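Local coordinates for peptidase M16 C-terminal domain-containing protein (Enterococcus faecalis, PDB 3D3Y) that is of unknown function but is related to the M16 peptidases and probably binds a metal ion, at residues T33-E38 against N84-N89; A157-Y162 against T310-M315; D199-F204 against L221-R226; E245-E250 against F417-T422. All blocks are in the same frame, centred on the assembly; numbering follows the deposited sequence.

How the contacts relate
From the N terminus, contact 1 comes first: it closes a 45-residue excursion and pairs the end of strand 24-34 with the start of strand 85-95 in the first mixed sheet. Contact 2 then opens at the helix 150-162 and closes at 310-315, bringing that helix against the second mixed sheet. Inside this long loop nests contact 3, a short closure on strand 200-207; contacts 1 and 3 touch where Thr-33 packs on Asp-199. Contact 4 crosses contact 2 along the chain and joins two strands of the second sheet; the two touch through Val-161 and Arg-246. Contacts 3 and 4 lie on opposite sides of the chain's centre, their own centres about 46 Å apart.

Contact 1: T33-E38 against N84-N89; sequences TRLNHE and NQHWFN
Thr-33 and His-86 face each other as an antiparallel hydrogen-bonded pair: His-86 N gives a bond of 2.9 Å to Thr-33 O, and Thr-33 N returns a longer one to His-86 O. One step on, Arg-34 and Gln-85 form a non-hydrogen-bonded pair, and Leu-35 N reaches Asn-84 O at 2.8 Å, almost straight at 176° although the donor stands above the carbonyl plane. Leu-35 is the side chain to follow. Its CB rests 3.5 Å from Asn-84 O, the same oxygen that accepts from Leu-35 N. CG, anti to the backbone N (chi1 -174°), brings CD1 to His-86, where it meets both CB and the ring, 3.8 Å from CD2 and at the edge of the imidazole. A branched aliphatic residue suits this place, since it can fill in beside the ring without competing for its nitrogens. Those are engaged elsewhere, ND1 with Arg-43 NE and NE2 with Ser-173 O. The CG2 methyl of Thr-33 lies 3.7 Å from His-86 O. Arg-34 and Asn-84 run side by side, CG of the arginine 3.7 Å from ND2, while their polar ends turn to Asp-168 and Gln-169. On the other face, Gln-85 OE1 accepts from Trp-87 NE1 at 3.0 Å, in the carbonyl plane and on a lone pair, which helps hold the indole; OE1 also accepts from Asn-32 ND2, and NE2 bonds Ala-231 O. Two inner strands of the six-stranded mixed sheet are thus joined at their ends by backbone bonds, and the imidazole, bonded at both nitrogens and flanked by a methyl, has little freedom to rotate.

Contact 2: A157-Y162 against T310-M315; sequences ALQSVY and TFRGFM
This is a buried contact of helix against sheet, in which the last turn of helix 150-162 packs on the turn leading into strand 314-321. Its apolar half is Tyr-162 against Phe-314. The rings are near parallel, 20° apart, but slid so far that they barely overlap, and the closest touch is Tyr-162 CZ to Phe-314 CB at 3.6 Å. With CG placed between the backbone N and the carbonyl carbon (chi1 86°), the Phe-314 ring turns back toward the helix, and its CZ meets CD of Gln-159 at 4.0 Å. The polar half is one bond: Arg-312 NH2 gives to Gln-159 OE1 at 2.8 Å, with the oxygen at the guanidinium edge and the donor well above the amide plane. A long, uncharged glutamine can span this gap from the helix. Arg-312 NE forms a salt bridge with Asp-309, and NH1 a hydrogen bond to Gln-169 OE1. A water links Tyr-162 OH and Arg-312 O, 2.7 Å from the hydroxyl. Gly-313, whose positive phi suits glycine, and Phe-314 together face Asp-309 in a G1 beta bulge. Several partners hold the buried guanidinium in place, and Asp-309 probably balances its charge.

Contact 3: D199-F204 against L221-R226; sequences DQVDIF and LPFTPR. With EDO (1,2-ethanediol), chain I.
Arg-226 reaches from the loop after helix 211-219 to the first residue of the segment 199-204, where its NH1 donates to Asp-199 O at 2.8 Å. The oxygen lies in the guanidinium plane and the nitrogen in the carbonyl plane, so the bond is well directed. This is the tight part of the contact. Two bends, at chi2 and chi3, curl the arginine back on its own loop, and NE and NH2 both grip Thr-224 O, each at 2.8 Å and in the guanidinium plane. Leu-196 O takes a further bond from NH2. An arginine suits the place because its flat, many-donored end can satisfy several backbone carbonyls at once. The carboxylate of Asp-199 turns elsewhere, to Arg-43.

The apolar part is looser. Here the loop packs on strand 200-207 of the six-stranded mixed sheet, and Phe-223 and Arg-226 also touch Val-12 of strand 12-18. Val-201 CG1 and Phe-223 CZ approach from opposite directions to 4.1 Å, and Ile-203 CD1 is 4.3 Å from Phe-223 CE2. Beta-branched residues are natural on this strand, and their methyls meet the ring without stacking on it; Phe-118 meets the same ring edge-to-face. The solvent side is loose: Pro-222, centre of an inverse gamma turn, Thr-224 and Pro-225 are exposed. There a 1,2-ethanediol, probably from the crystallisation liquor, takes a weak hydrogen bond from Thr-224 N.

The guanidinium bonds described end on the backbone carbonyls of Asp-199, Thr-224 and Leu-196, whose dipoles probably ease its positive charge.

Contact 4: E245-E250 against F417-T422; sequences ERTERE and FLEGET
Strands 245-250 and 417-421 run parallel, their axes 4.6 Å apart and inclined by 27°, joined by five backbone bonds from Phe-417 N to Arg-246 O (2.9 Å) through Glu-421 N to Glu-250 O (2.7 Å). On the face carrying Thr-247, Arg-249, Phe-417 and Glu-419, the threonine and phenylalanine lie side by side; Thr-247 CG2 lies 3.6 Å from Phe-417 CD2, and a short beta-branched residue fits beside the ring. Next along, Arg-249 makes two salt bridges. Glu-419 is extended, its CG anti to the backbone N (chi1 -180°), and this carries OE1 over one face of the guanidinium, 2.8 Å from Arg-249 NH1; the oxygen stands well off the guanidinium plane, so this is an electrostatic pairing and not a hydrogen bond. Glu-421 crosses the arginine at about a right angle, and Glu-421 OE2 lies 3.3 Å from Arg-249 NE. One arginine between two acids, a salt-bridge network, offsets their mutual repulsion on an exposed face. On the opposite face, Leu-418 CD1 lies 3.7 Å from Glu-250 OE2 and also touches CB of Glu-248. The acids' polar ends turn to helix 150-162, Glu-250 to Lys-150 and Glu-248 to Tyr-153. Strand 244-251 is outermost in a five-stranded mixed sheet, and such parallel pairing at the edge of a helix-backed sheet agrees with the alpha/beta fold of M16 domains.

Contact 1: T33-E38 against N84-N89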
# COMPACT_ATOMS: atom_id res chain seq x y z
N THR A 33 2.48 7.66 10.43
CA THR A 33 3.71 8.45 10.61
C THR A 33 4.25 8.89 9.24
O THR A 33 3.88 8.31 8.21
CB THR A 33 4.79 7.66 11.39
OG1 THR A 33 5.76 8.58 11.92
CG2 THR A 33 5.49 6.63 10.48
N ARG A 34 5.12 9.89 9.23
CA ARG A 34 5.85 10.24 8.00
C ARG A 34 6.72 9.06 7.52
O ARG A 34 7.37 8.39 8.32
CB ARG A 34 6.72 11.50 8.23
CG ARG A 34 7.44 12.05 6.99
CD ARG A 34 8.40 13.24 7.35
NE ARG A 34 9.62 12.72 7.99
CZ ARG A 34 10.61 12.12 7.33
NH1 ARG A 34 10.57 11.97 6.01
NH2 ARG A 34 11.67 11.66 7.99
N LEU A 35 6.72 8.80 6.21
CA LEU A 35 7.61 7.75 5.66
C LEU A 35 9.04 8.16 5.98
O LEU A 35 9.41 9.30 5.74
CB LEU A 35 7.41 7.63 4.17
CG LEU A 35 8.17 6.50 3.49
CD1 LEU A 35 7.46 5.19 3.79
CD2 LEU A 35 8.24 6.77 2.00
N ASN A 36 9.83 7.25 6.53
CA ASN A 36 11.12 7.64 7.15
C ASN A 36 12.07 6.44 7.12
O ASN A 36 11.84 5.44 7.78
CB ASN A 36 10.86 8.10 8.59
CG ASN A 36 12.12 8.59 9.32
OD1 ASN A 36 13.24 8.42 8.85
ND2 ASN A 36 11.93 9.19 10.48
N HIS A 37 13.14 6.54 6.35
CA HIS A 37 14.09 5.43 6.29
C HIS A 37 14.54 4.96 7.68
O HIS A 37 14.90 3.81 7.83
CB HIS A 37 15.30 5.77 5.40
CG HIS A 37 16.28 6.70 6.03
ND1 HIS A 37 16.16 8.08 5.94
CD2 HIS A 37 17.40 6.47 6.74
CE1 HIS A 37 17.16 8.65 6.59
NE2 HIS A 37 17.93 7.69 7.08
N GLU A 38 14.56 5.85 8.66
CA GLU A 38 15.00 5.47 10.02
C GLU A 38 14.04 4.51 10.74
O GLU A 38 14.45 3.85 11.69
CB GLU A 38 15.33 6.71 10.89
CG GLU A 38 16.46 7.58 10.29
CD GLU A 38 16.73 8.90 11.03
OE1 GLU A 38 16.03 9.23 12.04
OE2 GLU A 38 17.66 9.63 10.59
N ASN A 84 3.58 9.98 1.15
CA ASN A 84 4.62 10.26 2.12
C ASN A 84 4.35 9.71 3.54
O ASN A 84 5.01 10.12 4.49
CB ASN A 84 4.88 11.75 2.19
CG ASN A 84 6.32 12.06 2.52
OD1 ASN A 84 7.24 11.48 1.90
ND2 ASN A 84 6.53 12.93 3.49
N GLN A 85 3.40 8.78 3.67
CA GLN A 85 3.02 8.20 4.97
C GLN A 85 3.37 6.72 5.02
O GLN A 85 3.45 6.04 3.98
CB GLN A 85 1.52 8.37 5.22
CG GLN A 85 1.11 9.82 5.46
CD GLN A 85 -0.39 10.02 5.49
OE1 GLN A 85 -1.17 9.07 5.46
NE2 GLN A 85 -0.81 11.29 5.56
N HIS A 86 3.61 6.22 6.22
CA HIS A 86 3.82 4.79 6.41
C HIS A 86 2.81 4.40 7.51
O HIS A 86 2.67 5.10 8.55
CB HIS A 86 5.28 4.48 6.82
CG HIS A 86 5.62 3.02 6.77
ND1 HIS A 86 5.48 2.18 7.85
CD2 HIS A 86 6.07 2.25 5.75
CE1 HIS A 86 5.84 0.95 7.51
NE2 HIS A 86 6.20 0.96 6.23
N TRP A 87 2.05 3.35 7.23
CA TRP A 87 0.92 2.97 8.06
C TRP A 87 1.23 1.63 8.76
O TRP A 87 1.71 0.70 8.13
CB TRP A 87 -0.33 2.77 7.16
CG TRP A 87 -0.84 4.00 6.37
CD1 TRP A 87 -0.46 5.32 6.50
CD2 TRP A 87 -1.89 3.98 5.40
NE1 TRP A 87 -1.20 6.11 5.62
CE2 TRP A 87 -2.08 5.31 4.94
CE3 TRP A 87 -2.70 2.95 4.86
CZ2 TRP A 87 -3.04 5.64 3.97
CZ3 TRP A 87 -3.67 3.28 3.88
CH2 TRP A 87 -3.82 4.62 3.45
N PHE A 88 0.89 1.53 10.04
CA PHE A 88 1.05 0.31 10.84
C PHE A 88 -0.37 -0.06 11.23
O PHE A 88 -1.06 0.72 11.89
CB PHE A 88 1.93 0.62 12.04
CG PHE A 88 2.18 -0.54 12.97
CD1 PHE A 88 3.43 -1.17 12.98
CD2 PHE A 88 1.21 -0.95 13.91
CE1 PHE A 88 3.70 -2.19 13.89
CE2 PHE A 88 1.46 -1.99 14.82
CZ PHE A 88 2.72 -2.63 14.80
N ASN A 89 -0.81 -1.24 10.80
CA ASN A 89 -2.24 -1.56 10.74
C ASN A 89 -2.59 -2.80 11.55
O ASN A 89 -2.16 -3.90 11.21
CB ASN A 89 -2.61 -1.88 9.28
CG ASN A 89 -2.14 -0.81 8.30
OD1 ASN A 89 -2.46 0.36 8.47
ND2 ASN A 89 -1.39 -1.21 7.27

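Contact 2: A157-Y162 against T310-M315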
# COMPACT_ATOMS: atom_id res chain seq x y z
N ALA A 157 14.16 -1.51 -7.76
CA ALA A 157 15.38 -0.85 -8.21
C ALA A 157 15.03 0.37 -9.06
O ALA A 157 15.70 1.40 -8.98
CB ALA A 157 16.29 -1.80 -9.00
N LEU A 158 14.00 0.25 -9.89
CA LEU A 158 13.54 1.39 -10.66
C LEU A 158 13.11 2.51 -9.71
O LEU A 158 13.48 3.66 -9.89
CB LEU A 158 12.35 1.00 -11.56
CG LEU A 158 11.68 2.14 -12.33
CD1 LEU A 158 12.62 2.65 -13.40
CD2 LEU A 158 10.37 1.62 -12.92
N GLN A 159 12.31 2.15 -8.71
CA GLN A 159 11.88 3.13 -7.71
C GLN A 159 13.05 3.83 -6.99
O GLN A 159 13.00 5.06 -6.77
CB GLN A 159 10.87 2.50 -6.76
CG GLN A 159 9.52 2.30 -7.46
CD GLN A 159 8.40 1.80 -6.54
OE1 GLN A 159 8.30 2.18 -5.37
NE2 GLN A 159 7.52 0.98 -7.09
N SER A 160 14.11 3.08 -6.67
CA SER A 160 15.31 3.68 -6.04
C SER A 160 15.94 4.74 -6.92
O SER A 160 16.44 5.73 -6.41
CB SER A 160 16.40 2.65 -5.73
OG SER A 160 16.01 1.86 -4.63
N VAL A 161 15.93 4.52 -8.24
CA VAL A 161 16.49 5.47 -9.19
C VAL A 161 15.55 6.65 -9.30
O VAL A 161 15.98 7.80 -9.11
CB VAL A 161 16.73 4.85 -10.59
CG1 VAL A 161 17.32 5.91 -11.55
CG2 VAL A 161 17.68 3.68 -10.48
N TYR A 162 14.27 6.38 -9.57
CA TYR A 162 13.29 7.47 -9.72
C TYR A 162 13.29 8.41 -8.50
O TYR A 162 13.32 9.63 -8.64
CB TYR A 162 11.85 6.95 -10.03
CG TYR A 162 10.85 8.09 -10.19
CD1 TYR A 162 10.70 8.74 -11.41
CD2 TYR A 162 10.10 8.56 -9.09
CE1 TYR A 162 9.80 9.80 -11.56
CE2 TYR A 162 9.20 9.64 -9.24
CZ TYR A 162 9.05 10.24 -10.48
OH TYR A 162 8.17 11.31 -10.64
N THR A 310 -0.97 7.40 -7.68
CA THR A 310 -1.59 8.74 -7.62
C THR A 310 -1.40 9.39 -6.24
O THR A 310 -2.05 10.41 -5.92
CB THR A 310 -3.10 8.65 -7.97
OG1 THR A 310 -3.74 7.80 -7.02
CG2 THR A 310 -3.30 8.03 -9.35
N PHE A 311 -0.54 8.79 -5.42
CA PHE A 311 -0.07 9.44 -4.19
C PHE A 311 1.40 9.93 -4.27
O PHE A 311 1.81 10.82 -3.52
CB PHE A 311 -0.36 8.53 -2.97
CG PHE A 311 -1.87 8.34 -2.72
CD1 PHE A 311 -2.50 9.01 -1.68
CD2 PHE A 311 -2.64 7.57 -3.58
CE1 PHE A 311 -3.89 8.86 -1.48
CE2 PHE A 311 -4.03 7.44 -3.40
CZ PHE A 311 -4.64 8.07 -2.34
N ARG A 312 2.17 9.39 -5.21
CA ARG A 312 3.56 9.82 -5.41
C ARG A 312 3.80 10.40 -6.80
O ARG A 312 4.94 10.72 -7.14
CB ARG A 312 4.57 8.67 -5.10
CG ARG A 312 4.54 8.18 -3.67
CD ARG A 312 5.62 7.14 -3.38
NE ARG A 312 5.44 5.90 -4.12
CZ ARG A 312 6.38 4.96 -4.20
NH1 ARG A 312 7.55 5.14 -3.59
NH2 ARG A 312 6.15 3.85 -4.87
N GLY A 313 2.75 10.53 -7.62
CA GLY A 313 2.79 11.25 -8.92
C GLY A 313 3.72 10.70 -10.00
O GLY A 313 4.42 11.45 -10.68
N PHE A 314 3.68 9.39 -10.18
CA PHE A 314 4.53 8.73 -11.14
C PHE A 314 3.85 7.49 -11.69
O PHE A 314 2.82 7.02 -11.17
CB PHE A 314 5.93 8.47 -10.57
CG PHE A 314 6.08 7.19 -9.79
CD1 PHE A 314 6.90 6.18 -10.26
CD2 PHE A 314 5.44 7.00 -8.55
CE1 PHE A 314 7.07 4.99 -9.55
CE2 PHE A 314 5.60 5.80 -7.83
CZ PHE A 314 6.40 4.80 -8.33
N MSE A 315 4.38 6.97 -12.78
CA MSE A 315 3.82 5.90 -13.59
C MSE A 315 5.02 5.07 -13.99
O MSE A 315 6.03 5.64 -14.25
CB MSE A 315 3.25 6.54 -14.86
CG MSE A 315 2.16 5.87 -15.57
SE MSE A 315 2.42 5.44 -17.39
CE MSE A 315 4.06 4.75 -17.28
O HOH W 1 7.09 12.03 -8.28

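Contact 3: D199-F204 against L221-R226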
# COMPACT_ATOMS: atom_id res chain seq x y z
N ASP A 199 2.68 8.58 17.07
CA ASP A 199 1.96 8.44 15.80
C ASP A 199 0.55 8.99 15.95
O ASP A 199 -0.04 8.95 17.04
CB ASP A 199 1.87 6.96 15.38
CG ASP A 199 3.13 6.43 14.65
OD1 ASP A 199 4.27 6.97 14.78
OD2 ASP A 199 2.96 5.39 13.95
N GLN A 200 -0.01 9.49 14.84
CA GLN A 200 -1.45 9.76 14.78
C GLN A 200 -2.15 8.41 14.72
O GLN A 200 -1.75 7.52 13.97
CB GLN A 200 -1.81 10.64 13.58
CG GLN A 200 -1.36 12.11 13.74
CD GLN A 200 0.16 12.23 13.88
OE1 GLN A 200 0.91 11.72 13.03
NE2 GLN A 200 0.62 12.88 14.94
N VAL A 201 -3.19 8.25 15.54
CA VAL A 201 -3.85 6.95 15.65
C VAL A 201 -5.31 7.15 15.28
O VAL A 201 -5.95 8.09 15.75
CB VAL A 201 -3.74 6.40 17.11
CG1 VAL A 201 -4.44 5.02 17.22
CG2 VAL A 201 -2.28 6.25 17.51
N ASP A 202 -5.82 6.28 14.40
CA ASP A 202 -7.24 6.31 14.06
C ASP A 202 -7.79 4.89 14.17
O ASP A 202 -7.16 3.92 13.73
CB ASP A 202 -7.48 6.94 12.68
CG ASP A 202 -7.28 8.44 12.70
OD1 ASP A 202 -8.24 9.17 13.02
OD2 ASP A 202 -6.15 8.89 12.42
N ILE A 203 -8.94 4.78 14.81
CA ILE A 203 -9.54 3.49 15.10
C ILE A 203 -10.87 3.48 14.41
O ILE A 203 -11.66 4.46 14.53
CB ILE A 203 -9.74 3.29 16.62
CG1 ILE A 203 -8.38 3.36 17.31
CG2 ILE A 203 -10.45 1.96 16.89
CD1 ILE A 203 -8.46 3.33 18.84
N PHE A 204 -11.09 2.43 13.63
CA PHE A 204 -12.33 2.27 12.87
C PHE A 204 -13.07 1.01 13.30
O PHE A 204 -12.46 -0.05 13.54
CB PHE A 204 -12.01 2.19 11.38
CG PHE A 204 -11.56 3.48 10.80
CD1 PHE A 204 -12.43 4.26 10.05
CD2 PHE A 204 -10.25 3.94 11.00
CE1 PHE A 204 -12.02 5.48 9.53
CE2 PHE A 204 -9.84 5.15 10.46
CZ PHE A 204 -10.71 5.91 9.73
N LEU A 221 -8.39 2.47 26.52
CA LEU A 221 -7.03 2.33 25.94
C LEU A 221 -6.18 3.53 26.35
O LEU A 221 -6.47 4.67 25.96
CB LEU A 221 -7.10 2.14 24.42
CG LEU A 221 -7.32 0.70 23.91
CD1 LEU A 221 -8.45 -0.03 24.63
CD2 LEU A 221 -7.51 0.67 22.37
N PRO A 222 -5.13 3.30 27.19
CA PRO A 222 -4.53 4.50 27.80
C PRO A 222 -3.54 5.27 26.91
O PRO A 222 -2.38 5.44 27.29
CB PRO A 222 -3.83 3.92 29.05
CG PRO A 222 -3.44 2.50 28.65
CD PRO A 222 -4.49 2.05 27.64
N PHE A 223 -4.01 5.76 25.76
CA PHE A 223 -3.19 6.60 24.85
C PHE A 223 -2.94 7.93 25.49
O PHE A 223 -3.85 8.54 26.05
CB PHE A 223 -3.90 6.86 23.51
CG PHE A 223 -3.96 5.64 22.61
CD1 PHE A 223 -2.83 5.20 21.95
CD2 PHE A 223 -5.15 4.97 22.44
CE1 PHE A 223 -2.89 4.07 21.12
CE2 PHE A 223 -5.23 3.85 21.65
CZ PHE A 223 -4.10 3.40 20.96
N THR A 224 -1.72 8.40 25.41
CA THR A 224 -1.45 9.78 25.83
C THR A 224 -1.69 10.71 24.63
O THR A 224 -1.65 10.24 23.48
CB THR A 224 -0.01 9.91 26.31
OG1 THR A 224 0.86 9.35 25.31
CG2 THR A 224 0.18 9.13 27.62
N PRO A 225 -1.92 12.02 24.89
CA PRO A 225 -2.15 12.99 23.81
C PRO A 225 -0.93 13.09 22.92
O PRO A 225 0.19 12.89 23.38
CB PRO A 225 -2.37 14.34 24.56
CG PRO A 225 -2.68 13.97 25.93
CD PRO A 225 -1.97 12.66 26.21
N ARG A 226 -1.15 13.34 21.64
CA ARG A 226 -0.04 13.66 20.75
C ARG A 226 -0.55 14.60 19.68
O ARG A 226 -1.72 14.96 19.68
CB ARG A 226 0.66 12.40 20.19
CG ARG A 226 -0.07 11.68 19.05
CD ARG A 226 -1.28 10.81 19.49
NE ARG A 226 -1.08 10.03 20.71
CZ ARG A 226 -0.41 8.87 20.80
NH1 ARG A 226 0.14 8.29 19.73
NH2 ARG A 226 -0.30 8.29 21.98
C1 EDO I . 1.04 6.71 24.43
O1 EDO I . -0.08 5.86 24.25
C2 EDO I . 2.05 6.01 25.33
O2 EDO I . 3.06 6.98 25.61

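Contact 4: E245-E250 against F417-T422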
# COMPACT_ATOMS: atom_id res chain seq x y z
N GLU A 245 19.64 6.64 -16.25
CA GLU A 245 19.59 5.23 -16.67
C GLU A 245 20.59 4.45 -15.83
O GLU A 245 21.77 4.86 -15.70
CB GLU A 245 19.96 5.11 -18.15
CG GLU A 245 19.30 6.18 -19.02
CD GLU A 245 19.47 5.96 -20.53
OE1 GLU A 245 19.77 4.82 -20.96
OE2 GLU A 245 19.27 6.94 -21.29
N ARG A 246 20.12 3.40 -15.16
CA ARG A 246 21.00 2.54 -14.39
C ARG A 246 20.88 1.11 -14.91
O ARG A 246 19.79 0.69 -15.34
CB ARG A 246 20.68 2.59 -12.89
CG ARG A 246 20.71 4.01 -12.27
CD ARG A 246 22.11 4.44 -11.86
NE ARG A 246 22.09 5.64 -11.00
CZ ARG A 246 22.02 6.88 -11.47
NH1 ARG A 246 21.98 7.09 -12.79
NH2 ARG A 246 22.01 7.91 -10.63
N THR A 247 21.98 0.37 -14.87
CA THR A 247 22.00 -1.04 -15.27
C THR A 247 22.67 -1.89 -14.20
O THR A 247 23.66 -1.47 -13.59
CB THR A 247 22.77 -1.25 -16.57
OG1 THR A 247 22.28 -0.34 -17.57
CG2 THR A 247 22.60 -2.69 -17.07
N GLU A 248 22.12 -3.09 -13.98
CA GLU A 248 22.78 -4.09 -13.15
C GLU A 248 22.80 -5.39 -13.92
O GLU A 248 21.85 -5.71 -14.64
CB GLU A 248 22.06 -4.26 -11.81
CG GLU A 248 22.05 -3.00 -10.95
CD GLU A 248 21.37 -3.19 -9.60
OE1 GLU A 248 21.09 -4.34 -9.23
OE2 GLU A 248 21.10 -2.16 -8.93
N ARG A 249 23.89 -6.14 -13.77
CA ARG A 249 24.01 -7.43 -14.42
C ARG A 249 23.90 -8.55 -13.41
O ARG A 249 24.50 -8.47 -12.32
CB ARG A 249 25.35 -7.54 -15.12
CG ARG A 249 25.53 -6.60 -16.31
CD ARG A 249 26.73 -7.06 -17.17
NE ARG A 249 26.34 -8.10 -18.13
CZ ARG A 249 26.30 -7.95 -19.46
NH1 ARG A 249 26.66 -6.79 -20.03
NH2 ARG A 249 25.90 -8.96 -20.22
N GLU A 250 23.15 -9.60 -13.78
CA GLU A 250 22.93 -10.75 -12.93
C GLU A 250 22.76 -11.94 -13.85
O GLU A 250 22.44 -11.79 -15.03
CB GLU A 250 21.62 -10.61 -12.11
CG GLU A 250 21.62 -9.61 -10.97
CD GLU A 250 20.45 -9.85 -10.00
OE1 GLU A 250 19.97 -11.01 -9.94
OE2 GLU A 250 20.02 -8.88 -9.31
N PHE A 417 17.63 -1.12 -16.08
CA PHE A 417 17.85 -2.28 -16.92
C PHE A 417 18.57 -3.37 -16.10
O PHE A 417 19.70 -3.18 -15.65
CB PHE A 417 18.67 -1.84 -18.14
CG PHE A 417 19.00 -2.95 -19.13
CD1 PHE A 417 18.08 -3.94 -19.44
CD2 PHE A 417 20.24 -2.96 -19.77
CE1 PHE A 417 18.38 -4.94 -20.39
CE2 PHE A 417 20.56 -3.96 -20.71
CZ PHE A 417 19.62 -4.95 -21.03
N LEU A 418 17.89 -4.50 -15.89
CA LEU A 418 18.52 -5.62 -15.21
C LEU A 418 18.92 -6.58 -16.29
O LEU A 418 18.06 -7.23 -16.89
CB LEU A 418 17.59 -6.29 -14.18
CG LEU A 418 18.19 -7.38 -13.27
CD1 LEU A 418 19.15 -6.75 -12.22
CD2 LEU A 418 17.11 -8.10 -12.56
N GLU A 419 20.23 -6.65 -16.55
CA GLU A 419 20.72 -7.29 -17.75
C GLU A 419 21.24 -8.67 -17.44
O GLU A 419 22.17 -8.85 -16.63
CB GLU A 419 21.80 -6.43 -18.41
CG GLU A 419 22.37 -7.06 -19.69
CD GLU A 419 23.35 -6.14 -20.42
OE1 GLU A 419 24.19 -5.53 -19.74
OE2 GLU A 419 23.27 -6.02 -21.67
N GLY A 420 20.65 -9.66 -18.11
CA GLY A 420 21.02 -11.04 -17.90
C GLY A 420 22.41 -11.31 -18.44
O GLY A 420 22.75 -10.87 -19.55
N GLU A 421 23.21 -12.00 -17.63
CA GLU A 421 24.45 -12.65 -18.05
C GLU A 421 24.11 -14.11 -18.28
O GLU A 421 23.73 -14.85 -17.35
CB GLU A 421 25.54 -12.50 -16.97
CG GLU A 421 25.72 -11.05 -16.51
CD GLU A 421 26.85 -10.84 -15.47
OE1 GLU A 421 26.82 -11.48 -14.38
OE2 GLU A 421 27.75 -10.01 -15.77
N THR A 422 24.17 -14.53 -19.54
CA THR A 422 23.88 -15.93 -19.84
C THR A 422 25.14 -16.63 -20.35
O THR A 422 25.18 -17.84 -20.44
CB THR A 422 22.71 -16.09 -20.85
OG1 THR A 422 23.15 -15.74 -22.16
CG2 THR A 422 21.49 -15.20 -20.47